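Local coordinates for intracellular protein transport protein USO1 (Saccharomyces cerevisiae S288c, PDB 6LSU), which serves as a membrane tether required for protein transport from the endoplasmic reticulum to the Golgi complex, this chain being its globular head, at residues A[515-520]-A[580-585]. Numbering follows the deposited sequence.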
loop_
_atom_site.group_PDB
_atom_site.type_symbol
_atom_site.label_atom_id
_atom_site.label_comp_id
_atom_site.label_asym_id
_atom_site.label_seq_id
_atom_site.Cartn_x
_atom_site.Cartn_y
_atom_site.Cartn_z
ATOM N N PHE A 515 -20.883 -9.496 2.430
ATOM C CA PHE A 515 -19.511 -9.660 1.886
ATOM C C PHE A 515 -18.987 -11.081 2.176
ATOM O O PHE A 515 -18.254 -11.669 1.326
ATOM C CB PHE A 515 -18.632 -8.510 2.390
ATOM C CG PHE A 515 -18.803 -7.317 1.495
ATOM C CD1 PHE A 515 -18.389 -7.400 0.191
ATOM C CD2 PHE A 515 -19.402 -6.166 1.932
ATOM C CE1 PHE A 515 -18.569 -6.350 -0.670
ATOM C CE2 PHE A 515 -19.580 -5.105 1.062
ATOM C CZ PHE A 515 -19.181 -5.209 -0.241
ATOM N N LYS A 516 -19.411 -11.684 3.282
ATOM C CA LYS A 516 -19.154 -13.128 3.507
ATOM C C LYS A 516 -19.416 -13.944 2.225
ATOM O O LYS A 516 -18.622 -14.862 1.889
ATOM C CB LYS A 516 -20.099 -13.671 4.558
ATOM C CG LYS A 516 -20.078 -15.167 4.695
ATOM C CD LYS A 516 -20.609 -15.621 6.020
ATOM C CE LYS A 516 -22.123 -15.581 6.075
ATOM N NZ LYS A 516 -22.571 -15.995 7.428
ATOM N N LEU A 517 -20.522 -13.672 1.533
ATOM C CA LEU A 517 -20.844 -14.449 0.318
ATOM C C LEU A 517 -19.945 -13.966 -0.824
ATOM O O LEU A 517 -19.444 -14.753 -1.590
ATOM C CB LEU A 517 -22.325 -14.260 0.018
ATOM C CG LEU A 517 -23.011 -15.310 -0.839
ATOM C CD1 LEU A 517 -23.869 -14.595 -1.851
ATOM C CD2 LEU A 517 -22.053 -16.266 -1.505
ATOM N N PHE A 518 -19.699 -12.671 -0.885
ATOM C CA PHE A 518 -18.922 -12.017 -1.976
ATOM C C PHE A 518 -17.488 -12.574 -2.022
ATOM O O PHE A 518 -17.007 -13.002 -3.064
ATOM C CB PHE A 518 -18.940 -10.511 -1.800
ATOM C CG PHE A 518 -17.984 -9.846 -2.763
ATOM C CD1 PHE A 518 -18.312 -9.707 -4.099
ATOM C CD2 PHE A 518 -16.686 -9.547 -2.366
ATOM C CE1 PHE A 518 -17.376 -9.182 -4.996
ATOM C CE2 PHE A 518 -15.765 -9.041 -3.260
ATOM C CZ PHE A 518 -16.107 -8.846 -4.575
ATOM N N PHE A 519 -16.832 -12.626 -0.868
ATOM C CA PHE A 519 -15.506 -13.261 -0.673
ATOM C C PHE A 519 -15.552 -14.720 -1.095
ATOM O O PHE A 519 -14.726 -15.084 -2.001
ATOM C CB PHE A 519 -14.999 -12.973 0.736
ATOM C CG PHE A 519 -14.560 -11.543 0.914
ATOM C CD1 PHE A 519 -13.791 -10.914 -0.053
ATOM C CD2 PHE A 519 -14.883 -10.829 2.074
ATOM C CE1 PHE A 519 -13.414 -9.580 0.100
ATOM C CE2 PHE A 519 -14.481 -9.505 2.253
ATOM C CZ PHE A 519 -13.777 -8.879 1.253
ATOM N N THR A 520 -16.475 -15.507 -0.551
ATOM C CA THR A 520 -16.648 -16.950 -0.913
ATOM C C THR A 520 -16.759 -17.087 -2.439
ATOM O O THR A 520 -15.978 -17.818 -3.077
ATOM C CB THR A 520 -17.834 -17.567 -0.166
ATOM O OG1 THR A 520 -17.580 -17.404 1.240
ATOM C CG2 THR A 520 -17.952 -19.055 -0.380
ATOM N N ILE A 580 -26.307 -10.908 -6.771
ATOM C CA ILE A 580 -25.216 -10.647 -7.780
ATOM C C ILE A 580 -24.106 -11.695 -7.587
ATOM O O ILE A 580 -23.548 -12.234 -8.593
ATOM C CB ILE A 580 -24.649 -9.221 -7.648
ATOM C CG1 ILE A 580 -25.696 -8.167 -8.015
ATOM C CG2 ILE A 580 -23.385 -9.073 -8.481
ATOM C CD1 ILE A 580 -25.214 -6.731 -7.844
ATOM N N SER A 581 -23.840 -12.039 -6.331
ATOM C CA SER A 581 -22.740 -12.952 -5.982
ATOM C C SER A 581 -23.080 -14.323 -6.533
ATOM O O SER A 581 -22.283 -14.798 -7.361
ATOM C CB SER A 581 -22.466 -12.927 -4.508
ATOM O OG SER A 581 -21.958 -11.657 -4.139
ATOM N N TYR A 582 -24.238 -14.897 -6.162
ATOM C CA TYR A 582 -24.728 -16.191 -6.757
ATOM C C TYR A 582 -24.773 -16.101 -8.276
ATOM O O TYR A 582 -24.210 -17.008 -8.928
ATOM C CB TYR A 582 -26.119 -16.585 -6.278
ATOM C CG TYR A 582 -26.190 -16.992 -4.832
ATOM C CD1 TYR A 582 -25.504 -18.102 -4.357
ATOM C CD2 TYR A 582 -26.960 -16.268 -3.933
ATOM C CE1 TYR A 582 -25.526 -18.446 -3.007
ATOM C CE2 TYR A 582 -27.033 -16.606 -2.588
ATOM C CZ TYR A 582 -26.306 -17.705 -2.117
ATOM O OH TYR A 582 -26.408 -18.051 -0.784
ATOM N N LEU A 583 -25.375 -15.050 -8.833
ATOM C CA LEU A 583 -25.610 -15.002 -10.302
ATOM C C LEU A 583 -24.282 -15.016 -11.058
ATOM O O LEU A 583 -24.072 -15.971 -11.851
ATOM C CB LEU A 583 -26.456 -13.771 -10.648
ATOM C CG LEU A 583 -27.950 -14.000 -10.470
ATOM C CD1 LEU A 583 -28.676 -12.683 -10.350
ATOM C CD2 LEU A 583 -28.482 -14.841 -11.613
ATOM N N THR A 584 -23.401 -14.048 -10.778
ATOM C CA THR A 584 -22.035 -13.910 -11.378
ATOM C C THR A 584 -21.225 -15.203 -11.132
ATOM O O THR A 584 -20.491 -15.671 -12.065
ATOM C CB THR A 584 -21.291 -12.731 -10.739
ATOM O OG1 THR A 584 -21.215 -12.860 -9.306
ATOM C CG2 THR A 584 -21.959 -11.408 -11.019
ATOM N N PHE A 585 -21.355 -15.798 -9.946
ATOM C CA PHE A 585 -20.675 -17.078 -9.670
ATOM C C PHE A 585 -21.177 -18.101 -10.696
ATOM O O PHE A 585 -20.336 -18.495 -11.569
ATOM C CB PHE A 585 -20.859 -17.518 -8.217
ATOM C CG PHE A 585 -20.201 -18.829 -7.932
ATOM C CD1 PHE A 585 -18.944 -19.110 -8.450
ATOM C CD2 PHE A 585 -20.834 -19.797 -7.163
ATOM C CE1 PHE A 585 -18.318 -20.320 -8.177
ATOM C CE2 PHE A 585 -20.213 -21.017 -6.906
ATOM C CZ PHE A 585 -18.965 -21.273 -7.416
#
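Ser581, which packs against Leu517 and Phe518, turns its hydroxyl back onto its own helix: OG sits anti to the carbonyl carbon (chi1 -67°) and bonds to Arg577 O one turn earlier, so a polar residue can be buried between helices. That small side chain suits the point of nearest backbone approach, where Phe518 CA and Ser581 CA are 5.6 Å apart; Ser581 OG lies near the plane of the Phe518 ring, at its edge, 4.1 Å from Phe518 CD1. Leu517 carries its CG anti to the backbone N (chi1 -158°), and from there its CD1 methyl touches Ser581 CB and rests over one face of the Tyr582 ring, offset toward the rim, a CH-pi contact with Leu517 CD1 4.0 Å from the ring centroid. Helix 559-568 packs on Tyr582 as well, through Leu566 and Leu567. Helices 514-528 and 577-590 run nearly parallel here, their local axes 15° apart and 9.3 Å at closest approach, a pairing consistent with stacked armadillo repeats. With the serine bonded inside its own helix, 515-520 and 580-585 meet through dispersion and shape, with no directional polar bond between them.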